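Local atomic coordinates of member of s1p family of ribosomal proteins (Pyrococcus furiosus, PDB entry 5YH1), a protein that probably acts as a nuclease on nucleic acids, its DHH domain, the part of the longer protein present here, holding a manganese ion. Residues Ser31-Ala36 with Tyr195-Gly200; Ala51-Arg56 with Glu84-Asp89; Phe118-His123 with Lys152-Lys157; Ala199-Thr204 with Pro234-Tyr239. All coordinates share one frame; numbering follows the deposited sequence.

Contact 1 (Ser31-Ala36 with Tyr195-Gly200); sequences SEVLEA and YELTAG
V33 and L34, in the first turn of helix 32-53, both meet one methyl group of L197, its CD2. The segment 31-36 begins with S31, the N-cap of that helix: its OG takes an almost straight hydrogen bond from L34 N (3.1 Å, 174°) and has a second hydrogen-bonding partner in the carboxylate of E235. The cap thus holds the start of the helix while also tying it to helix 234-245. Next comes V33, which sends CG1 anti to its backbone N (chi1 174°), straight at the end of L197, so that the two side chains meet tip to tip with CG1 and CD2 3.5 Å apart. L34 follows at a slant, its CD2 4.0 Å from the same L197 CD2, and the L34 side chain also touches F27 and Y239. L197 therefore plugs the angle between two successive helix residues, and E235 also packs against it. No hydrogen bond links the two segments; the contact is apolar and buried.

L197 lies close to the manganese site. Y195 O accepts a hydrogen bond from H163 ND1, and the L197 side chain is about 6 Å from that of H163, a manganese ligand. Directly after L197 in the chain, T198 is the N-cap of helix 199-210, and D67, another manganese ligand, bonds through its carboxylate to T198 OG1 and to the backbone N of A199 and G200. This is the metal site of a DHH domain, where the start of a helix, with its N-cap, probably orients a metal-binding aspartate from the second shell.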
loop_
_atom_site.group_PDB
_atom_site.type_symbol
_atom_site.label_atom_id
_atom_site.label_comp_id
_atom_site.label_asym_id
_atom_site.label_seq_id
_atom_site.Cartn_x
_atom_site.Cartn_y
_atom_site.Cartn_z
ATOM N N SER A 31 -29.682 26.465 19.528
ATOM C CA SER A 31 -30.014 25.106 19.126
ATOM C C SER A 31 -30.518 24.300 20.319
ATOM O O SER A 31 -29.780 24.088 21.279
ATOM C CB SER A 31 -28.766 24.405 18.559
ATOM O OG SER A 31 -29.017 23.031 18.292
ATOM N N GLU A 32 -31.760 23.840 20.251
ATOM C CA GLU A 32 -32.298 22.967 21.288
ATOM C C GLU A 32 -31.600 21.603 21.279
ATOM O O GLU A 32 -31.453 20.963 22.322
ATOM C CB GLU A 32 -33.812 22.805 21.117
ATOM C CG GLU A 32 -34.596 24.043 21.533
ATOM C CD GLU A 32 -34.506 24.301 23.029
ATOM O OE1 GLU A 32 -35.100 23.518 23.806
ATOM O OE2 GLU A 32 -33.830 25.280 23.428
ATOM N N VAL A 33 -31.165 21.172 20.100
ATOM C CA VAL A 33 -30.429 19.916 19.968
ATOM C C VAL A 33 -29.107 19.989 20.738
ATOM O O VAL A 33 -28.824 19.127 21.563
ATOM C CB VAL A 33 -30.221 19.533 18.495
ATOM C CG1 VAL A 33 -29.335 18.299 18.374
ATOM C CG2 VAL A 33 -31.575 19.266 17.848
ATOM N N LEU A 34 -28.324 21.035 20.513
ATOM C CA LEU A 34 -27.073 21.195 21.245
ATOM C C LEU A 34 -27.318 21.285 22.746
ATOM O O LEU A 34 -26.588 20.659 23.527
ATOM C CB LEU A 34 -26.302 22.414 20.774
ATOM C CG LEU A 34 -25.623 22.251 19.414
ATOM C CD1 LEU A 34 -25.065 23.579 18.945
ATOM C CD2 LEU A 34 -24.517 21.197 19.464
ATOM N N GLU A 35 -28.343 22.047 23.150
ATOM C CA GLU A 35 -28.684 22.171 24.572
ATOM C C GLU A 35 -28.958 20.807 25.177
ATOM O O GLU A 35 -28.472 20.507 26.247
ATOM C CB GLU A 35 -29.894 23.092 24.806
ATOM C CG GLU A 35 -29.619 24.565 24.556
ATOM C CD GLU A 35 -28.515 25.145 25.429
ATOM O OE1 GLU A 35 -28.265 24.626 26.540
ATOM O OE2 GLU A 35 -27.894 26.141 25.005
ATOM N N ALA A 36 -29.727 19.985 24.482
ATOM C CA ALA A 36 -30.009 18.635 24.949
ATOM C C ALA A 36 -28.731 17.750 24.997
ATOM O O ALA A 36 -28.632 16.848 25.829
ATOM C CB ALA A 36 -31.092 17.997 24.080
ATOM N N TYR A 195 -29.624 14.337 11.177
ATOM C CA TYR A 195 -28.309 14.208 10.538
ATOM C C TYR A 195 -27.663 15.549 10.213
ATOM O O TYR A 195 -26.443 15.646 10.110
ATOM C CB TYR A 195 -28.476 13.407 9.236
ATOM C CG TYR A 195 -27.242 13.324 8.356
ATOM C CD1 TYR A 195 -26.271 12.348 8.573
ATOM C CD2 TYR A 195 -27.046 14.217 7.296
ATOM C CE1 TYR A 195 -25.141 12.259 7.768
ATOM C CE2 TYR A 195 -25.914 14.139 6.490
ATOM C CZ TYR A 195 -24.969 13.151 6.724
ATOM O OH TYR A 195 -23.844 13.051 5.938
ATOM N N GLU A 196 -28.482 16.582 10.042
ATOM C CA GLU A 196 -28.004 17.854 9.523
ATOM C C GLU A 196 -27.161 18.654 10.515
ATOM O O GLU A 196 -26.538 19.634 10.136
ATOM C CB GLU A 196 -29.169 18.696 8.998
ATOM C CG GLU A 196 -30.296 18.925 9.997
ATOM C CD GLU A 196 -31.475 17.981 9.780
ATOM O OE1 GLU A 196 -32.597 18.497 9.579
ATOM O OE2 GLU A 196 -31.282 16.737 9.801
ATOM N N LEU A 197 -27.133 18.243 11.776
ATOM C CA LEU A 197 -26.132 18.765 12.715
ATOM C C LEU A 197 -24.891 17.871 12.604
ATOM O O LEU A 197 -24.842 16.766 13.168
ATOM C CB LEU A 197 -26.681 18.786 14.143
ATOM C CG LEU A 197 -25.825 19.473 15.202
ATOM C CD1 LEU A 197 -25.649 20.955 14.919
ATOM C CD2 LEU A 197 -26.452 19.254 16.565
ATOM N N THR A 198 -23.891 18.359 11.871
ATOM C CA THR A 198 -22.798 17.510 11.387
ATOM C C THR A 198 -21.626 17.415 12.360
ATOM O O THR A 198 -21.530 18.173 13.330
ATOM C CB THR A 198 -22.280 18.016 10.022
ATOM O OG1 THR A 198 -21.498 19.202 10.199
ATOM C CG2 THR A 198 -23.444 18.311 9.093
ATOM N N ALA A 199 -20.707 16.500 12.074
ATOM C CA ALA A 199 -19.600 16.211 12.997
ATOM C C ALA A 199 -18.727 17.424 13.244
ATOM O O ALA A 199 -18.272 17.643 14.362
ATOM C CB ALA A 199 -18.761 15.052 12.480
ATOM N N GLY A 200 -18.495 18.214 12.199
ATOM C CA GLY A 200 -17.684 19.426 12.325
ATOM C C GLY A 200 -18.333 20.492 13.193
ATOM O O GLY A 200 -17.645 21.272 13.850
#

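Contact 2 (Ala51-Arg56 with Glu84-Asp89); sequences AIFEGR and EKVAPD
F53 and V86 bring the last turns of helices 32-53 and 66-86 together, their CA atoms 6.7 Å apart, with no hydrogen bond between the segments. V86 provides both touching branches of the second segment. Its CG1 comes to the edge of the F53 ring, near the ring plane and 3.8 Å from CD1, the two side chains crossing at about a right angle. CG2, set between the backbone N and carbonyl carbon (chi1 -53° for CG1), rests 3.6 Å from I52 O and more loosely against I52 CG2. I52 O accepts a hydrogen bond from G55 N, while R56 N bonds to A51 O (2.9 Å): with the positive phi of G55, these form a Schellman motif that ends the helix. Beyond the turn, R56 NE makes a salt bridge to E54 OE1 (2.8 Å, 173°), in the guanidinium plane but from above the carboxylate plane. R56 NH1 is held by L130 O.

Helix 2-20 adds R19, in a cation-pi contact with F53 and packed on V86. I52 is further covered by I79, L82 and I83 of helix 66-86, and by I58 of strand 58-63 of the parallel sheet, which comes just before helix 66-86 in the chain.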
loop_
_atom_site.group_PDB
_atom_site.type_symbol
_atom_site.label_atom_id
_atom_site.label_comp_id
_atom_site.label_asym_id
_atom_site.label_seq_id
_atom_site.Cartn_x
_atom_site.Cartn_y
_atom_site.Cartn_z
ATOM N N ALA A 51 -7.276 13.218 29.940
ATOM C CA ALA A 51 -6.196 12.520 29.244
ATOM C C ALA A 51 -4.997 13.441 29.023
ATOM O O ALA A 51 -3.860 13.055 29.287
ATOM C CB ALA A 51 -6.684 11.963 27.919
ATOM N N ILE A 52 -5.262 14.667 28.572
ATOM C CA ILE A 52 -4.205 15.651 28.330
ATOM C C ILE A 52 -3.434 15.982 29.604
ATOM O O ILE A 52 -2.199 16.033 29.603
ATOM C CB ILE A 52 -4.769 16.973 27.763
ATOM C CG1 ILE A 52 -5.333 16.765 26.356
ATOM C CG2 ILE A 52 -3.689 18.055 27.729
ATOM C CD1 ILE A 52 -6.187 17.918 25.874
ATOM N N PHE A 53 -4.161 16.232 30.682
ATOM C CA PHE A 53 -3.532 16.672 31.917
ATOM C C PHE A 53 -2.747 15.545 32.602
ATOM O O PHE A 53 -1.784 15.817 33.301
ATOM C CB PHE A 53 -4.562 17.300 32.872
ATOM C CG PHE A 53 -5.172 18.587 32.365
ATOM C CD1 PHE A 53 -4.406 19.542 31.707
ATOM C CD2 PHE A 53 -6.512 18.862 32.585
ATOM C CE1 PHE A 53 -4.974 20.723 31.253
ATOM C CE2 PHE A 53 -7.083 20.046 32.136
ATOM C CZ PHE A 53 -6.314 20.976 31.472
ATOM N N GLU A 54 -3.142 14.291 32.392
ATOM C CA GLU A 54 -2.387 13.174 32.952
ATOM C C GLU A 54 -1.253 12.704 32.042
ATOM O O GLU A 54 -0.519 11.801 32.397
ATOM C CB GLU A 54 -3.304 12.009 33.335
ATOM C CG GLU A 54 -3.885 11.225 32.183
ATOM C CD GLU A 54 -4.838 10.140 32.643
ATOM O OE1 GLU A 54 -5.834 9.877 31.946
ATOM O OE2 GLU A 54 -4.596 9.529 33.695
ATOM N N GLY A 55 -1.091 13.325 30.882
ATOM C CA GLY A 55 -0.028 12.940 29.953
ATOM C C GLY A 55 -0.318 11.647 29.218
ATOM O O GLY A 55 0.596 10.972 28.754
ATOM N N ARG A 56 -1.594 11.304 29.110
ATOM C CA ARG A 56 -2.026 10.125 28.375
ATOM C C ARG A 56 -2.137 10.468 26.890
ATOM O O ARG A 56 -2.659 11.531 26.546
ATOM C CB ARG A 56 -3.380 9.655 28.899
ATOM C CG ARG A 56 -3.924 8.420 28.196
ATOM C CD ARG A 56 -5.305 8.044 28.705
ATOM N NE ARG A 56 -5.316 7.810 30.149
ATOM C CZ ARG A 56 -5.112 6.632 30.749
ATOM N NH1 ARG A 56 -4.876 5.519 30.060
ATOM N NH2 ARG A 56 -5.153 6.566 32.074
ATOM N N GLU A 84 0.893 21.164 24.974
ATOM C CA GLU A 84 2.146 21.916 25.008
ATOM C C GLU A 84 2.339 22.721 26.294
ATOM O O GLU A 84 3.476 22.892 26.737
ATOM C CB GLU A 84 2.294 22.802 23.760
ATOM C CG GLU A 84 2.551 21.969 22.507
ATOM C CD GLU A 84 2.880 22.786 21.275
ATOM O OE1 GLU A 84 2.270 23.864 21.087
ATOM O OE2 GLU A 84 3.745 22.332 20.488
ATOM N N LYS A 85 1.253 23.183 26.910
ATOM C CA LYS A 85 1.376 23.935 28.161
ATOM C C LYS A 85 1.685 23.033 29.368
ATOM O O LYS A 85 2.330 23.480 30.312
ATOM C CB LYS A 85 0.155 24.833 28.416
ATOM C CG LYS A 85 -0.961 24.228 29.250
ATOM C CD LYS A 85 -1.872 25.304 29.823
ATOM C CE LYS A 85 -2.503 26.157 28.732
ATOM N NZ LYS A 85 -3.732 26.851 29.206
ATOM N N VAL A 86 1.241 21.776 29.346
ATOM C CA VAL A 86 1.477 20.870 30.484
ATOM C C VAL A 86 2.682 19.943 30.324
ATOM O O VAL A 86 3.143 19.371 31.302
ATOM C CB VAL A 86 0.227 20.025 30.846
ATOM C CG1 VAL A 86 -0.980 20.928 31.044
ATOM C CG2 VAL A 86 -0.054 18.946 29.812
ATOM N N ALA A 87 3.201 19.800 29.112
ATOM C CA ALA A 87 4.327 18.902 28.881
ATOM C C ALA A 87 5.650 19.659 28.907
ATOM O O ALA A 87 5.779 20.696 28.253
ATOM C CB ALA A 87 4.167 18.191 27.552
ATOM N N PRO A 88 6.645 19.137 29.650
ATOM C CA PRO A 88 7.980 19.743 29.601
ATOM C C PRO A 88 8.661 19.516 28.247
ATOM O O PRO A 88 9.278 20.432 27.703
ATOM C CB PRO A 88 8.736 19.024 30.722
ATOM C CG PRO A 88 8.045 17.711 30.880
ATOM C CD PRO A 88 6.610 17.925 30.494
ATOM N N ASP A 89 8.519 18.306 27.709
ATOM C CA ASP A 89 9.130 17.915 26.437
ATOM C C ASP A 89 8.472 18.645 25.248
ATOM O O ASP A 89 7.249 18.654 25.131
ATOM C CB ASP A 89 8.986 16.391 26.269
ATOM C CG ASP A 89 9.957 15.801 25.260
ATOM O OD1 ASP A 89 10.740 16.547 24.637
ATOM O OD2 ASP A 89 9.934 14.564 25.090
#

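Contact 3 (Phe118-His123 with Lys152-Lys157); sequences FMMEDH and KAYGVK
M120 of helix 109-126 makes a Met-aromatic contact with Y154, which sits in the Schellman turn closing helix 145-152. Both methionines of the segment are selenomethionines, and both point selenium at the turn. M120 SE lies 3.8 Å from Y154 CD2 and 4.9 Å from the ring centroid, 68° off the ring normal, so it approaches obliquely. Its CG helps, 3.9 Å from CE2, so one flank of the ring is touched by two successive atoms. The chain gets there by folding back on itself, chi2 and chi3 both near -60°. One residue earlier, M119 brings its SE to V156 CG2 at 3.9 Å. The two pairs thus bridge the helix to both sides of G155.

In the next shell, L130 covers M120 and P131 covers M119, while L151 packs on both M119 and V156, and V133 of strand 132-136 lies against V156. The Y154 hydroxyl bonds to G274 O of the second subunit, whose R288 packs on Y154 and bonds through NE to A153 O; the contact therefore backs onto a subunit interface, which fixes the far end of the ring.

The turn itself is positioned by backbone bonds, G155 N to K152 O (3.0 Å) and V156 N to L151 O, with positive phi at G155. It delivers the chain to strand 158-161, next to strand 132-136 in the parallel sheet. The K152 side chain reaches forward over the turn: its NZ, in a salt bridge with D182, also bonds to V156 O at 2.9 Å, tilted 20° from the carbonyl plane.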
loop_
_atom_site.group_PDB
_atom_site.type_symbol
_atom_site.label_atom_id
_atom_site.label_comp_id
_atom_site.label_asym_id
_atom_site.label_seq_id
_atom_site.Cartn_x
_atom_site.Cartn_y
_atom_site.Cartn_z
ATOM N N PHE A 118 0.262 -0.174 17.366
ATOM C CA PHE A 118 1.029 1.042 17.625
ATOM C C PHE A 118 0.969 1.446 19.097
ATOM O O PHE A 118 1.993 1.777 19.681
ATOM C CB PHE A 118 0.536 2.195 16.734
ATOM C CG PHE A 118 1.174 2.240 15.365
ATOM C CD1 PHE A 118 1.540 1.074 14.685
ATOM C CD2 PHE A 118 1.393 3.463 14.738
ATOM C CE1 PHE A 118 2.121 1.139 13.420
ATOM C CE2 PHE A 118 1.974 3.529 13.472
ATOM C CZ PHE A 118 2.341 2.362 12.815
HETATM N N MSE A 119 -0.216 1.426 19.702
HETATM C CA MSE A 119 -0.339 1.839 21.115
HETATM C C MSE A 119 0.368 0.857 22.033
HETATM O O MSE A 119 0.944 1.257 23.042
HETATM C CB MSE A 119 -1.802 2.060 21.530
HETATM C CG MSE A 119 -2.530 0.748 21.798
HETATM SE SE MSE A 119 -4.435 0.926 22.299
HETATM C CE MSE A 119 -5.162 1.812 20.698
HETATM N N MSE A 120 0.340 -0.431 21.696
HETATM C CA MSE A 120 1.011 -1.436 22.520
HETATM C C MSE A 120 2.518 -1.300 22.413
HETATM O O MSE A 120 3.234 -1.525 23.387
HETATM C CB MSE A 120 0.536 -2.842 22.153
HETATM C CG MSE A 120 -0.849 -3.149 22.715
HETATM SE SE MSE A 120 -0.887 -2.985 24.686
HETATM C CE MSE A 120 0.552 -4.270 25.120
ATOM N N GLU A 121 3.027 -0.901 21.252
ATOM C CA GLU A 121 4.467 -0.651 21.140
ATOM C C GLU A 121 4.917 0.520 22.019
ATOM O O GLU A 121 5.921 0.421 22.715
ATOM C CB GLU A 121 4.896 -0.391 19.696
ATOM C CG GLU A 121 6.380 -0.072 19.616
ATOM C CD GLU A 121 6.952 -0.171 18.225
ATOM O OE1 GLU A 121 6.493 -1.015 17.436
ATOM O OE2 GLU A 121 7.883 0.593 17.929
ATOM N N ASP A 122 4.197 1.639 21.958
ATOM C CA ASP A 122 4.516 2.789 22.809
ATOM C C ASP A 122 4.408 2.430 24.290
ATOM O O ASP A 122 5.224 2.867 25.100
ATOM C CB ASP A 122 3.608 3.977 22.490
ATOM C CG ASP A 122 3.984 4.675 21.199
ATOM O OD1 ASP A 122 5.073 4.430 20.643
ATOM O OD2 ASP A 122 3.181 5.488 20.732
ATOM N N HIS A 123 3.398 1.645 24.635
ATOM C CA HIS A 123 3.235 1.162 25.992
ATOM C C HIS A 123 4.463 0.368 26.455
ATOM O O HIS A 123 5.083 0.708 27.453
ATOM C CB HIS A 123 1.985 0.296 26.088
ATOM C CG HIS A 123 1.675 -0.168 27.475
ATOM N ND1 HIS A 123 1.418 0.705 28.511
ATOM C CD2 HIS A 123 1.567 -1.413 27.996
ATOM C CE1 HIS A 123 1.159 0.017 29.609
ATOM N NE2 HIS A 123 1.246 -1.270 29.324
ATOM N N LYS A 152 -11.764 -2.811 23.922
ATOM C CA LYS A 152 -12.145 -3.088 25.307
ATOM C C LYS A 152 -11.342 -4.246 25.925
ATOM O O LYS A 152 -11.152 -4.287 27.133
ATOM C CB LYS A 152 -13.655 -3.306 25.428
ATOM C CG LYS A 152 -14.461 -2.006 25.288
ATOM C CD LYS A 152 -13.951 -0.885 26.197
ATOM C CE LYS A 152 -14.949 0.262 26.289
ATOM N NZ LYS A 152 -14.435 1.399 27.101
ATOM N N ALA A 153 -10.823 -5.146 25.099
ATOM C CA ALA A 153 -9.882 -6.149 25.593
ATOM C C ALA A 153 -8.620 -5.498 26.174
ATOM O O ALA A 153 -7.896 -6.125 26.949
ATOM C CB ALA A 153 -9.516 -7.125 24.493
ATOM N N TYR A 154 -8.362 -4.242 25.813
ATOM C CA TYR A 154 -7.223 -3.501 26.351
ATOM C C TYR A 154 -7.616 -2.441 27.389
ATOM O O TYR A 154 -6.766 -1.660 27.814
ATOM C CB TYR A 154 -6.427 -2.880 25.190
ATOM C CG TYR A 154 -5.795 -3.944 24.335
ATOM C CD1 TYR A 154 -6.533 -4.606 23.369
ATOM C CD2 TYR A 154 -4.470 -4.324 24.529
ATOM C CE1 TYR A 154 -5.970 -5.614 22.605
ATOM C CE2 TYR A 154 -3.896 -5.329 23.770
ATOM C CZ TYR A 154 -4.647 -5.971 22.809
ATOM O OH TYR A 154 -4.080 -6.981 22.057
ATOM N N GLY A 155 -8.880 -2.423 27.808
ATOM C CA GLY A 155 -9.379 -1.408 28.762
ATOM C C GLY A 155 -9.326 0.034 28.268
ATOM O O GLY A 155 -9.205 0.973 29.067
ATOM N N VAL A 156 -9.415 0.219 26.954
ATOM C CA VAL A 156 -9.312 1.545 26.346
ATOM C C VAL A 156 -10.634 2.305 26.480
ATOM O O VAL A 156 -11.707 1.732 26.296
ATOM C CB VAL A 156 -8.887 1.435 24.861
ATOM C CG1 VAL A 156 -9.179 2.710 24.086
ATOM C CG2 VAL A 156 -7.403 1.081 24.768
ATOM N N LYS A 157 -10.547 3.587 26.817
ATOM C CA LYS A 157 -11.732 4.449 26.864
ATOM C C LYS A 157 -11.941 5.128 25.524
ATOM O O LYS A 157 -10.981 5.429 24.812
ATOM C CB LYS A 157 -11.621 5.457 27.999
ATOM C CG LYS A 157 -11.644 4.765 29.349
ATOM C CD LYS A 157 -11.619 5.757 30.487
ATOM C CE LYS A 157 -11.807 5.046 31.819
ATOM N NZ LYS A 157 -11.692 6.019 32.939
#

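Contact 4 (Ala199-Thr204 with Pro234-Tyr239); sequences AGMLAT and PEFYQY
M201, a selenomethionine of helix 199-210, spans the gap to helix 234-245 and is shared between Y239 and F236. The Met-aromatic part is with Y239: M201 SE stands 4.9 Å from its ring centroid, 63° off the normal, an oblique approach. The rest of the M201 chain makes apolar contacts. M201 CG is closer to the ring than selenium, 3.5 Å from Y239 CE2, and CB follows at 3.8 Å from the same atom. At the far end, the methyl CE turns to F236, 4.0 Å from CD1 and 4.1 Å from CB. F236 CG lies anti to the backbone N (chi1 169°); this turn of the side chain brings ring carbon CD1 within range of that methyl, beside CB.

The hydrogen bonds lie within each segment or lead outside the pair. T204 OG1 bonds to G200 O (2.7 Å), nearly along the C=O axis, and T204 N donates to the same oxygen, so it is gripped twice. Y239 OH bonds to E205 OE2, and E235 OE2 to Y194 OH. An alanine at Y239 removes the ring against CB, CG and SE of M201, which would probably leave that chain freer to turn and E205 without its hydroxyl partner.

P222 of helix 221-229 touches T204 and Y239, and T227 packs on F236. Helix 66-86 backs A199, A203 and T204 through A71, A74 and L75, and helix 32-53 lies against L202 and Y239.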
loop_
_atom_site.group_PDB
_atom_site.type_symbol
_atom_site.label_atom_id
_atom_site.label_comp_id
_atom_site.label_asym_id
_atom_site.label_seq_id
_atom_site.Cartn_x
_atom_site.Cartn_y
_atom_site.Cartn_z
ATOM N N ALA A 199 -20.707 16.500 12.074
ATOM C CA ALA A 199 -19.600 16.211 12.997
ATOM C C ALA A 199 -18.727 17.424 13.244
ATOM O O ALA A 199 -18.272 17.643 14.362
ATOM C CB ALA A 199 -18.761 15.052 12.480
ATOM N N GLY A 200 -18.495 18.214 12.199
ATOM C CA GLY A 200 -17.684 19.426 12.325
ATOM C C GLY A 200 -18.333 20.492 13.193
ATOM O O GLY A 200 -17.645 21.272 13.850
HETATM N N MSE A 201 -19.660 20.536 13.180
HETATM C CA MSE A 201 -20.408 21.428 14.063
HETATM C C MSE A 201 -20.232 20.929 15.473
HETATM O O MSE A 201 -19.746 21.650 16.345
HETATM C CB MSE A 201 -21.889 21.475 13.680
HETATM C CG MSE A 201 -22.103 22.231 12.373
HETATM SE SE MSE A 201 -23.925 21.982 11.649
HETATM C CE MSE A 201 -23.371 22.065 9.764
ATOM N N LEU A 202 -20.599 19.678 15.703
ATOM C CA LEU A 202 -20.452 19.070 17.037
ATOM C C LEU A 202 -19.033 19.176 17.583
ATOM O O LEU A 202 -18.831 19.551 18.742
ATOM C CB LEU A 202 -20.808 17.596 16.981
ATOM C CG LEU A 202 -22.230 17.273 16.580
ATOM C CD1 LEU A 202 -22.353 15.789 16.255
ATOM C CD2 LEU A 202 -23.194 17.685 17.691
ATOM N N ALA A 203 -18.056 18.859 16.735
ATOM C CA ALA A 203 -16.665 18.788 17.167
ATOM C C ALA A 203 -16.108 20.152 17.493
ATOM O O ALA A 203 -15.271 20.294 18.392
ATOM C CB ALA A 203 -15.813 18.110 16.104
ATOM N N THR A 204 -16.530 21.160 16.734
ATOM C CA THR A 204 -16.120 22.532 17.037
ATOM C C THR A 204 -16.648 22.950 18.410
ATOM O O THR A 204 -15.908 23.532 19.200
ATOM C CB THR A 204 -16.580 23.522 15.947
ATOM O OG1 THR A 204 -15.925 23.211 14.711
ATOM C CG2 THR A 204 -16.250 24.949 16.334
ATOM N N PRO A 234 -31.081 24.755 10.572
ATOM C CA PRO A 234 -31.110 26.117 11.111
ATOM C C PRO A 234 -29.809 26.516 11.809
ATOM O O PRO A 234 -29.403 27.669 11.733
ATOM C CB PRO A 234 -32.265 26.066 12.110
ATOM C CG PRO A 234 -33.190 25.067 11.528
ATOM C CD PRO A 234 -32.305 24.013 10.909
ATOM N N GLU A 235 -29.159 25.560 12.474
ATOM C CA GLU A 235 -27.843 25.802 13.069
ATOM C C GLU A 235 -26.815 26.215 12.018
ATOM O O GLU A 235 -25.965 27.059 12.288
ATOM C CB GLU A 235 -27.329 24.554 13.808
ATOM C CG GLU A 235 -28.104 24.192 15.071
ATOM C CD GLU A 235 -29.251 23.233 14.849
ATOM O OE1 GLU A 235 -29.721 22.667 15.849
ATOM O OE2 GLU A 235 -29.695 23.028 13.709
ATOM N N PHE A 236 -26.895 25.615 10.830
ATOM C CA PHE A 236 -25.905 25.847 9.771
ATOM C C PHE A 236 -25.979 27.305 9.319
ATOM O O PHE A 236 -24.956 27.984 9.177
ATOM C CB PHE A 236 -26.131 24.875 8.599
ATOM C CG PHE A 236 -25.334 25.186 7.355
ATOM C CD1 PHE A 236 -23.945 25.167 7.370
ATOM C CD2 PHE A 236 -25.980 25.449 6.149
ATOM C CE1 PHE A 236 -23.213 25.429 6.222
ATOM C CE2 PHE A 236 -25.251 25.712 4.987
ATOM C CZ PHE A 236 -23.862 25.706 5.028
ATOM N N TYR A 237 -27.201 27.790 9.144
ATOM C CA TYR A 237 -27.406 29.138 8.622
ATOM C C TYR A 237 -26.924 30.182 9.616
ATOM O O TYR A 237 -26.487 31.243 9.210
ATOM C CB TYR A 237 -28.861 29.326 8.174
ATOM C CG TYR A 237 -29.196 28.373 7.039
ATOM C CD1 TYR A 237 -28.591 28.514 5.786
ATOM C CD2 TYR A 237 -30.064 27.309 7.226
ATOM C CE1 TYR A 237 -28.868 27.633 4.743
ATOM C CE2 TYR A 237 -30.348 26.422 6.185
ATOM C CZ TYR A 237 -29.746 26.594 4.950
ATOM O OH TYR A 237 -30.026 25.719 3.920
ATOM N N GLN A 238 -26.928 29.850 10.909
ATOM C CA GLN A 238 -26.255 30.690 11.907
ATOM C C GLN A 238 -24.734 30.554 11.820
ATOM O O GLN A 238 -24.013 31.554 11.880
ATOM C CB GLN A 238 -26.709 30.333 13.324
ATOM C CG GLN A 238 -28.194 30.560 13.603
ATOM C CD GLN A 238 -28.592 30.061 14.983
ATOM O OE1 GLN A 238 -28.205 30.640 16.005
ATOM N NE2 GLN A 238 -29.355 28.982 15.024
ATOM N N TYR A 239 -24.241 29.317 11.721
ATOM C CA TYR A 239 -22.788 29.076 11.662
ATOM C C TYR A 239 -22.147 29.845 10.492
ATOM O O TYR A 239 -21.035 30.334 10.608
ATOM C CB TYR A 239 -22.471 27.574 11.543
ATOM C CG TYR A 239 -22.516 26.788 12.844
ATOM C CD1 TYR A 239 -21.707 27.138 13.921
ATOM C CD2 TYR A 239 -23.340 25.673 12.982
ATOM C CE1 TYR A 239 -21.723 26.414 15.098
ATOM C CE2 TYR A 239 -23.365 24.938 14.167
ATOM C CZ TYR A 239 -22.553 25.313 15.219
ATOM O OH TYR A 239 -22.575 24.606 16.406
#

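In the fold
From the N terminus, contact 1 opens at the start of helix 32-53 and closes 159 residues later, at the loop leading into helix 199-210. Contacts 2 and 3 lie within that span, one after the other. Contact 2 joins the end of helix 32-53 to that of helix 66-86; contact 3 joins helix 109-126 to the turn before strand 158-161. Their nearest atoms are about 6 Å apart. Contact 4 begins where contact 1 ends, sharing A199 and G200, and ties helix 199-210 to helix 234-245; the two centres are 7 Å apart, near the manganese site. Helix 32-53 thus serves both contact 1 and contact 2, although their centres are 30 Å apart.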